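Local coordinates for protein Two-component system response regulator (Bacteroides fragilis, PDB 2QR3) that probably receives a phosphoryl signal through its receiver domain, the part present here, and regulates transcription as a sigma-54-dependent, ATP- and DNA-binding response regulator, at residues V42-N47 / R76-L81; L94-I99 / S104-K109. One frame throughout, in Å; residues are numbered along the deposited sequence. Where two conformers were deposited one is given.

Contact 1 of 2, residues V42-N47 / R76-L81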
ATOM      1  N   VAL A  42     -11.827  -3.845   5.842  1.00 22.39           N
ATOM      2  CA  VAL A  42     -11.782  -2.679   4.972  1.00 22.15           C
ATOM      3  C   VAL A  42     -11.688  -3.030   3.495  1.00 22.32           C
ATOM      4  O   VAL A  42     -12.289  -2.348   2.677  1.00 23.69           O
ATOM      5  CB  VAL A  42     -10.695  -1.626   5.428  1.00 22.42           C
ATOM      6  CG1 VAL A  42     -10.891  -1.291   6.939  1.00 23.33           C
ATOM      7  CG2 VAL A  42      -9.331  -2.135   5.208  1.00 25.71           C
ATOM      8  N   LEU A  43     -10.946  -4.087   3.136  1.00 21.44           N
ATOM      9  CA  LEU A  43     -10.872  -4.512   1.737  1.00 21.64           C
ATOM     10  C   LEU A  43     -12.246  -4.877   1.169  1.00 23.05           C
ATOM     11  O   LEU A  43     -12.528  -4.627  -0.009  1.00 21.13           O
ATOM     12  CB  LEU A  43      -9.919  -5.706   1.557  1.00 22.54           C
ATOM     13  CG  LEU A  43      -8.447  -5.452   1.822  1.00 21.53           C
ATOM     14  CD1 LEU A  43      -7.655  -6.771   1.728  1.00 19.63           C
ATOM     15  CD2 LEU A  43      -7.890  -4.408   0.856  1.00 23.85           C
ATOM     16  N   ARG A  44     -13.078  -5.475   2.013  1.00 23.46           N
ATOM     17  CA  ARG A  44     -14.409  -5.932   1.605  1.00 25.17           C
ATOM     18  C   ARG A  44     -15.386  -4.770   1.484  1.00 25.60           C
ATOM     19  O   ARG A  44     -16.168  -4.695   0.525  1.00 25.72           O
ATOM     20  CB  ARG A  44     -14.996  -6.917   2.623  1.00 24.92           C
ATOM     21  CG  ARG A  44     -16.305  -7.587   2.084  1.00 25.89           C
ATOM     22  CD  ARG A  44     -16.949  -8.601   3.029  1.00 26.91           C
ATOM     23  NE  ARG A  44     -15.973  -9.605   3.414  1.00 28.30           N
ATOM     24  CZ  ARG A  44     -15.358  -9.578   4.584  1.00 27.36           C
ATOM     25  NH1 ARG A  44     -15.701  -8.636   5.455  1.00 25.73           N
ATOM     26  NH2 ARG A  44     -14.438 -10.495   4.867  1.00 26.65           N
ATOM     27  N   GLU A  45     -15.337  -3.885   2.466  1.00 25.68           N
ATOM     28  CA  GLU A  45     -16.366  -2.867   2.641  1.00 26.46           C
ATOM     29  C   GLU A  45     -16.071  -1.514   2.042  1.00 26.55           C
ATOM     30  O   GLU A  45     -17.013  -0.743   1.778  1.00 26.06           O
ATOM     31  CB  GLU A  45     -16.598  -2.658   4.116  1.00 26.78           C
ATOM     32  CG  GLU A  45     -17.162  -3.876   4.825  1.00 31.25           C
ATOM     33  CD  GLU A  45     -17.525  -3.573   6.259  1.00 35.74           C
ATOM     34  OE1 GLU A  45     -17.265  -2.432   6.728  1.00 35.87           O
ATOM     35  OE2 GLU A  45     -18.060  -4.483   6.927  1.00 37.61           O
ATOM     36  N   GLU A  46     -14.789  -1.198   1.841  1.00 25.62           N
ATOM     37  CA  GLU A  46     -14.408   0.181   1.515  1.00 25.88           C
ATOM     38  C   GLU A  46     -14.078   0.517   0.055  1.00 25.67           C
ATOM     39  O   GLU A  46     -13.701   1.657  -0.232  1.00 26.88           O
ATOM     40  CB  GLU A  46     -13.276   0.636   2.426  1.00 26.92           C
ATOM     41  CG  GLU A  46     -13.629   0.606   3.893  1.00 28.36           C
ATOM     42  CD  GLU A  46     -14.592   1.710   4.316  1.00 32.89           C
ATOM     43  OE1 GLU A  46     -14.733   2.727   3.593  1.00 31.45           O
ATOM     44  OE2 GLU A  46     -15.212   1.543   5.388  1.00 33.30           O
ATOM     45  N   ASN A  47     -14.232  -0.447  -0.844  1.00 25.06           N
ATOM     46  CA  ASN A  47     -13.942  -0.278  -2.276  0.50 24.74           C
ATOM     47  C   ASN A  47     -12.661   0.522  -2.530  1.00 24.05           C
ATOM     48  O   ASN A  47     -12.669   1.572  -3.191  1.00 24.30           O
ATOM     49  CB  ASN A  47     -15.140   0.330  -3.017  0.50 25.67           C
ATOM     50  CG  ASN A  47     -16.430  -0.411  -2.740  0.50 26.73           C
ATOM     51  OD1 ASN A  47     -17.330   0.126  -2.102  0.50 31.25           O
ATOM     52  ND2 ASN A  47     -16.524  -1.649  -3.211  0.50 30.54           N
ATOM     53  N   ARG A  76      -5.088 -12.592  -4.328  1.00 27.14           N
ATOM     54  CA  ARG A  76      -5.873 -13.813  -4.461  1.00 27.41           C
ATOM     55  C   ARG A  76      -7.372 -13.504  -4.480  1.00 27.57           C
ATOM     56  O   ARG A  76      -8.125 -14.067  -5.280  1.00 27.93           O
ATOM     57  CB  ARG A  76      -5.560 -14.747  -3.298  1.00 27.72           C
ATOM     58  CG  ARG A  76      -5.974 -16.195  -3.529  1.00 28.76           C
ATOM     59  CD  ARG A  76      -6.029 -16.956  -2.200  1.00 27.57           C
ATOM     60  NE  ARG A  76      -4.724 -17.219  -1.588  1.00 29.44           N
ATOM     61  CZ  ARG A  76      -3.934 -18.259  -1.882  1.00 32.29           C
ATOM     62  NH1 ARG A  76      -4.275 -19.149  -2.830  1.00 30.88           N
ATOM     63  NH2 ARG A  76      -2.784 -18.405  -1.231  1.00 32.12           N
ATOM     64  N   GLN A  77      -7.793 -12.616  -3.588  1.00 26.40           N
ATOM     65  CA  GLN A  77      -9.191 -12.242  -3.453  1.00 26.89           C
ATOM     66  C   GLN A  77      -9.596 -11.035  -4.299  1.00 27.41           C
ATOM     67  O   GLN A  77     -10.738 -10.965  -4.785  1.00 28.19           O
ATOM     68  CB  GLN A  77      -9.493 -11.936  -1.995  1.00 27.08           C
ATOM     69  CG  GLN A  77     -10.962 -11.618  -1.742  1.00 30.66           C
ATOM     70  CD  GLN A  77     -11.806 -12.852  -1.820  1.00 37.31           C
ATOM     71  OE1 GLN A  77     -11.361 -13.941  -1.429  1.00 39.61           O
ATOM     72  NE2 GLN A  77     -13.026 -12.709  -2.341  1.00 39.76           N
ATOM     73  N   TYR A  78      -8.688 -10.069  -4.439  1.00 26.34           N
ATOM     74  CA  TYR A  78      -8.988  -8.840  -5.179  1.00 26.04           C
ATOM     75  C   TYR A  78      -7.996  -8.667  -6.335  1.00 26.34           C
ATOM     76  O   TYR A  78      -7.061  -7.879  -6.281  1.00 25.12           O
ATOM     77  CB  TYR A  78      -9.006  -7.631  -4.211  1.00 26.09           C
ATOM     78  CG  TYR A  78      -9.900  -7.841  -2.998  1.00 24.85           C
ATOM     79  CD1 TYR A  78     -11.267  -7.591  -3.058  1.00 26.16           C
ATOM     80  CD2 TYR A  78      -9.382  -8.309  -1.801  1.00 23.05           C
ATOM     81  CE1 TYR A  78     -12.084  -7.768  -1.952  1.00 26.35           C
ATOM     82  CE2 TYR A  78     -10.195  -8.508  -0.691  1.00 22.78           C
ATOM     83  CZ  TYR A  78     -11.546  -8.232  -0.775  1.00 23.84           C
ATOM     84  OH  TYR A  78     -12.373  -8.423   0.304  1.00 24.96           O
ATOM     85  N   ARG A  79      -8.216  -9.449  -7.393  1.00 26.63           N
ATOM     86  CA  ARG A  79      -7.253  -9.604  -8.488  1.00 28.05           C
ATOM     87  C   ARG A  79      -6.897  -8.289  -9.168  1.00 27.32           C
ATOM     88  O   ARG A  79      -5.768  -8.092  -9.607  1.00 28.73           O
ATOM     89  CB  ARG A  79      -7.830 -10.594  -9.513  1.00 29.00           C
ATOM     90  CG  ARG A  79      -7.752 -12.052  -9.026  1.00 33.57           C
ATOM     91  CD  ARG A  79      -8.992 -12.909  -9.405  1.00 39.78           C
ATOM     92  NE  ARG A  79      -9.660 -12.477 -10.634  1.00 42.96           N
ATOM     93  CZ  ARG A  79     -10.395 -13.277 -11.411  1.00 45.43           C
ATOM     94  NH1 ARG A  79     -10.543 -14.559 -11.097  1.00 44.88           N
ATOM     95  NH2 ARG A  79     -10.971 -12.800 -12.508  1.00 45.52           N
ATOM     96  N   ASP A  80      -7.856  -7.373  -9.205  1.00 26.43           N
ATOM     97  CA  ASP A  80      -7.646  -6.101  -9.880  1.00 25.70           C
ATOM     98  C   ASP A  80      -7.303  -4.909  -8.963  1.00 24.49           C
ATOM     99  O   ASP A  80      -7.159  -3.773  -9.438  1.00 24.74           O
ATOM    100  CB  ASP A  80      -8.871  -5.795 -10.740  1.00 27.07           C
ATOM    101  CG  ASP A  80      -9.099  -6.860 -11.819  1.00 29.56           C
ATOM    102  OD1 ASP A  80      -8.119  -7.262 -12.487  1.00 33.24           O
ATOM    103  OD2 ASP A  80     -10.257  -7.296 -11.971  1.00 33.13           O
ATOM    104  N   LEU A  81      -7.115  -5.159  -7.670  1.00 21.75           N
ATOM    105  CA  LEU A  81      -6.800  -4.075  -6.731  1.00 19.19           C
ATOM    106  C   LEU A  81      -5.292  -3.785  -6.755  1.00 18.87           C
ATOM    107  O   LEU A  81      -4.496  -4.671  -6.418  1.00 19.10           O
ATOM    108  CB  LEU A  81      -7.230  -4.506  -5.317  1.00 19.66           C
ATOM    109  CG  LEU A  81      -6.818  -3.595  -4.154  1.00 18.04           C
ATOM    110  CD1 LEU A  81      -7.321  -2.168  -4.411  1.00 20.35           C
ATOM    111  CD2 LEU A  81      -7.367  -4.149  -2.868  1.00 18.13           C
TER
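Leu43 and Tyr78 carry most of this contact, and they meet by apolar packing. Leu43 lies near the end of helix 36-45. Tyr78 is the first residue past helix 67-77 to leave helical geometry. Leu43 CB comes to 3.6 Å from Tyr78 CE2, and Leu43 CD1 lies 3.9 Å from the same ring carbon. Leu43 CB meets the Tyr78 ring obliquely. Tyr78 CG stands anti to its own carbonyl carbon (chi1 -52°), which sends the ring across to helix 36-45. Within its own segment, Gln77 CG sits 3.4 Å above one face of the Tyr78 ring, offset toward the rim.

A second apolar contact lies deeper. Leu43 CD2 meets Leu81 CD2 at 3.8 Å, methyl to methyl, with the two side chains at about a right angle. Both leucines are buried. Both also touch Val51 of strand 48-54 and Ile74 of helix 67-77, so they belong to the core between these helices and the sheet.

The Tyr78 hydroxyl rests against the backbone of Arg44. Tyr78 OH lies 3.5 Å from Arg44 CA. Tyr78 OH is also 3.5 Å from Arg44 N, but the angle is too poor for a hydrogen bond.

Leu81 N bonds to Tyr78 O at 3.1 Å within a type I turn from Tyr78 to Leu81. This turn brings Tyr78 and Leu81 to the same leucine.

The contact joins the C-terminal part of helix 36-45 to the turn that follows helix 67-77 in the CheY-like receiver fold. Its chemistry is almost wholly apolar. Shape and burial, not directed bonds between the segments, hold Leu43 against the turn.

Contact 2 of 2, residues L94-I99 / S104-K109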
ATOM      1  N   LEU A  94      13.550  -7.624  -2.295  1.00 18.77           N
ATOM      2  CA  LEU A  94      12.210  -8.185  -2.082  1.00 18.13           C
ATOM      3  C   LEU A  94      11.111  -7.354  -2.769  1.00 18.27           C
ATOM      4  O   LEU A  94      10.140  -7.920  -3.256  1.00 17.33           O
ATOM      5  CB  LEU A  94      11.925  -8.299  -0.570  1.00 19.60           C
ATOM      6  CG  LEU A  94      12.905  -9.225   0.168  1.00 18.95           C
ATOM      7  CD1 LEU A  94      12.449  -9.313   1.646  1.00 24.49           C
ATOM      8  CD2 LEU A  94      12.991 -10.612  -0.454  1.00 23.59           C
ATOM      9  N   ALA A  95      11.296  -6.037  -2.861  1.00 17.59           N
ATOM     10  CA  ALA A  95      10.352  -5.189  -3.613  1.00 17.06           C
ATOM     11  C   ALA A  95      10.382  -5.542  -5.113  1.00 17.48           C
ATOM     12  O   ALA A  95       9.337  -5.695  -5.721  1.00 16.30           O
ATOM     13  CB  ALA A  95      10.648  -3.726  -3.419  1.00 17.57           C
ATOM     14  N   VAL A  96      11.574  -5.732  -5.675  1.00 16.43           N
ATOM     15  CA  VAL A  96      11.711  -6.159  -7.056  1.00 16.31           C
ATOM     16  C   VAL A  96      11.032  -7.526  -7.233  1.00 16.44           C
ATOM     17  O   VAL A  96      10.310  -7.732  -8.196  1.00 15.75           O
ATOM     18  CB  VAL A  96      13.213  -6.146  -7.485  1.00 15.94           C
ATOM     19  CG1 VAL A  96      13.393  -6.806  -8.853  1.00 17.45           C
ATOM     20  CG2 VAL A  96      13.696  -4.694  -7.512  1.00 17.06           C
ATOM     21  N   ARG A  97      11.227  -8.453  -6.300  1.00 16.43           N
ATOM     22  CA  ARG A  97      10.525  -9.744  -6.385  1.00 17.70           C
ATOM     23  C   ARG A  97       9.015  -9.530  -6.329  1.00 16.93           C
ATOM     24  O   ARG A  97       8.264 -10.201  -7.047  1.00 17.32           O
ATOM     25  CB  ARG A  97      10.989 -10.681  -5.270  1.00 19.39           C
ATOM     26  CG  ARG A  97      10.311 -12.030  -5.264  1.00 22.09           C
ATOM     27  CD  ARG A  97      10.976 -12.886  -4.202  1.00 29.04           C
ATOM     28  NE  ARG A  97      10.021 -13.847  -3.672  1.00 36.73           N
ATOM     29  CZ  ARG A  97      10.257 -14.636  -2.627  1.00 40.85           C
ATOM     30  NH1 ARG A  97      11.436 -14.592  -2.008  1.00 39.12           N
ATOM     31  NH2 ARG A  97       9.308 -15.474  -2.213  1.00 42.22           N
ATOM     32  N   GLY A  98       8.575  -8.579  -5.499  1.00 15.85           N
ATOM     33  CA  GLY A  98       7.144  -8.194  -5.465  1.00 16.64           C
ATOM     34  C   GLY A  98       6.577  -7.809  -6.828  1.00 16.51           C
ATOM     35  O   GLY A  98       5.474  -8.252  -7.194  1.00 17.30           O
ATOM     36  N   ILE A  99       7.304  -6.968  -7.570  1.00 15.36           N
ATOM     37  CA  ILE A  99       6.898  -6.575  -8.927  1.00 14.74           C
ATOM     38  C   ILE A  99       6.748  -7.852  -9.776  1.00 15.64           C
ATOM     39  O   ILE A  99       5.777  -8.042 -10.531  1.00 15.86           O
ATOM     40  CB  ILE A  99       7.928  -5.621  -9.600  1.00 14.81           C
ATOM     41  CG1 ILE A  99       8.059  -4.315  -8.775  1.00 14.09           C
ATOM     42  CG2 ILE A  99       7.563  -5.388 -11.093  1.00 14.83           C
ATOM     43  CD1 ILE A  99       6.716  -3.614  -8.459  1.00 13.78           C
ATOM     44  N   SER A 104       1.850  -3.653  -8.153  1.00 16.64           N
ATOM     45  CA  SER A 104       1.725  -2.619  -9.168  1.00 17.85           C
ATOM     46  C   SER A 104       2.921  -1.697  -9.266  1.00 18.05           C
ATOM     47  O   SER A 104       3.211  -1.210 -10.348  1.00 18.04           O
ATOM     48  CB  SER A 104       0.463  -1.783  -8.932  1.00 18.79           C
ATOM     49  OG  SER A 104      -0.660  -2.611  -9.160  1.00 21.76           O
ATOM     50  N   ASP A 105       3.584  -1.431  -8.126  1.00 16.09           N
ATOM     51  CA  ASP A 105       4.716  -0.531  -8.067  1.00 16.13           C
ATOM     52  C   ASP A 105       5.315  -0.649  -6.670  1.00 16.20           C
ATOM     53  O   ASP A 105       4.803  -1.396  -5.834  1.00 15.27           O
ATOM     54  CB  ASP A 105       4.284   0.931  -8.302  1.00 16.27           C
ATOM     55  CG  ASP A 105       5.349   1.756  -9.045  1.00 18.72           C
ATOM     56  OD1 ASP A 105       6.561   1.435  -8.974  1.00 17.91           O
ATOM     57  OD2 ASP A 105       4.952   2.752  -9.697  1.00 20.47           O
ATOM     58  N   PHE A 106       6.407   0.065  -6.448  1.00 15.85           N
ATOM     59  CA  PHE A 106       6.916   0.218  -5.079  1.00 15.82           C
ATOM     60  C   PHE A 106       7.493   1.598  -4.846  1.00 16.22           C
ATOM     61  O   PHE A 106       7.860   2.316  -5.804  1.00 16.08           O
ATOM     62  CB  PHE A 106       7.892  -0.918  -4.668  1.00 15.77           C
ATOM     63  CG  PHE A 106       9.223  -0.923  -5.416  1.00 16.20           C
ATOM     64  CD1 PHE A 106       9.436  -1.877  -6.439  1.00 17.80           C
ATOM     65  CD2 PHE A 106      10.265  -0.091  -5.057  1.00 18.96           C
ATOM     66  CE1 PHE A 106      10.663  -1.956  -7.116  1.00 20.10           C
ATOM     67  CE2 PHE A 106      11.513  -0.141  -5.743  1.00 18.80           C
ATOM     68  CZ  PHE A 106      11.690  -1.076  -6.789  1.00 17.10           C
ATOM     69  N   VAL A 107       7.528   1.988  -3.571  1.00 16.44           N
ATOM     70  CA  VAL A 107       8.063   3.271  -3.133  1.00 15.84           C
ATOM     71  C   VAL A 107       9.075   2.939  -2.038  1.00 16.21           C
ATOM     72  O   VAL A 107       8.805   2.137  -1.179  1.00 15.61           O
ATOM     73  CB  VAL A 107       6.950   4.176  -2.529  1.00 16.59           C
ATOM     74  CG1 VAL A 107       7.551   5.547  -2.063  1.00 17.43           C
ATOM     75  CG2 VAL A 107       5.833   4.394  -3.557  1.00 16.88           C
ATOM     76  N   VAL A 108      10.264   3.525  -2.109  1.00 18.87           N
ATOM     77  CA  VAL A 108      11.303   3.194  -1.124  1.00 21.00           C
ATOM     78  C   VAL A 108      11.209   4.177   0.039  1.00 22.46           C
ATOM     79  O   VAL A 108      10.832   5.325  -0.166  1.00 23.62           O
ATOM     80  CB  VAL A 108      12.699   3.234  -1.766  1.00 21.23           C
ATOM     81  CG1 VAL A 108      13.752   2.954  -0.729  1.00 25.35           C
ATOM     82  CG2 VAL A 108      12.808   2.166  -2.871  1.00 22.28           C
ATOM     83  N   LYS A 109      11.511   3.714   1.253  1.00 23.72           N
ATOM     84  CA  LYS A 109      11.639   4.595   2.424  1.00 25.62           C
ATOM     85  C   LYS A 109      13.149   4.744   2.729  1.00 26.98           C
ATOM     86  O   LYS A 109      13.883   3.781   2.592  1.00 28.45           O
ATOM     87  CB  LYS A 109      11.019   3.957   3.646  1.00 26.08           C
ATOM     88  CG  LYS A 109       9.601   3.475   3.555  1.00 28.39           C
ATOM     89  CD  LYS A 109       9.322   2.548   4.752  1.00 31.15           C
ATOM     90  CE  LYS A 109       7.827   2.447   5.062  1.00 33.18           C
ATOM     91  NZ  LYS A 109       7.448   1.523   6.200  1.00 33.12           N
TER
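Phe106 has the most surface buried here, and its ring packs against helix 92-100. Ala95 CB lies over one face, 3.8 Å from the centroid of the Phe106 ring and 17° off the normal. This is a CH-pi contact. Phe106 CB points toward the helix. Phe106 CG sits between the backbone N and the carbonyl carbon (chi1 68°), which sets the ring beside Ala95 and Ile99.

Ile99 comes next in buried surface. Ile99 CG1 meets the ring at the edge, in plane, 3.6 Å from Phe106 CD1. Ile99 CD1 reaches the strand backbone, 3.7 Å from Asp105 CA. Ala95 and Ile99 are one helical turn apart, and Ile99 N bonds to Ala95 O at 3.0 Å. One turn of the helix thus supplies both Ala95 over a face of the Phe106 ring and Ile99 at its edge. Val96 CG2 adds a looser, slanted contact at 4.1 Å from Phe106 CE1.

Beside the ring, Phe106 N bonds to Asp105 OD1 at 2.9 Å, with a bent N-H...O angle of 142°.

Helix and strand run nearly antiparallel, as expected for the beta-alpha-beta unit of strand 83-88, helix 92-100 and strand 105-109. Ala95 also touches Thr87 of strand 83-88. The chemistry implies packing against one face and one edge of the Phe106 ring, with Ile99 CD1 on the backbone of Asp105, and no directed bond between the segments.

How the contacts relate
Contact 1 closes before contact 2 opens along the chain. Their centres are 20 Å apart and their nearest atoms about 5 Å apart, without touching. Both belong to one receiver domain with a five-stranded parallel sheet in the order 29-33, 5-9, 48-54, 83-88, 105-109. Contact 1 sets helix 36-45 against the turn after helix 67-77. Contact 2 packs helix 92-100 on strand 105-109, an outermost strand of the sheet. Strand 83-88 follows contact 1 in the chain and pairs with strand 105-109 of contact 2. Together they lie along the part of the receiver fold from helix 36-45 to strand 105-109; Asp54, the predicted phosphorylation site, is unmodified here.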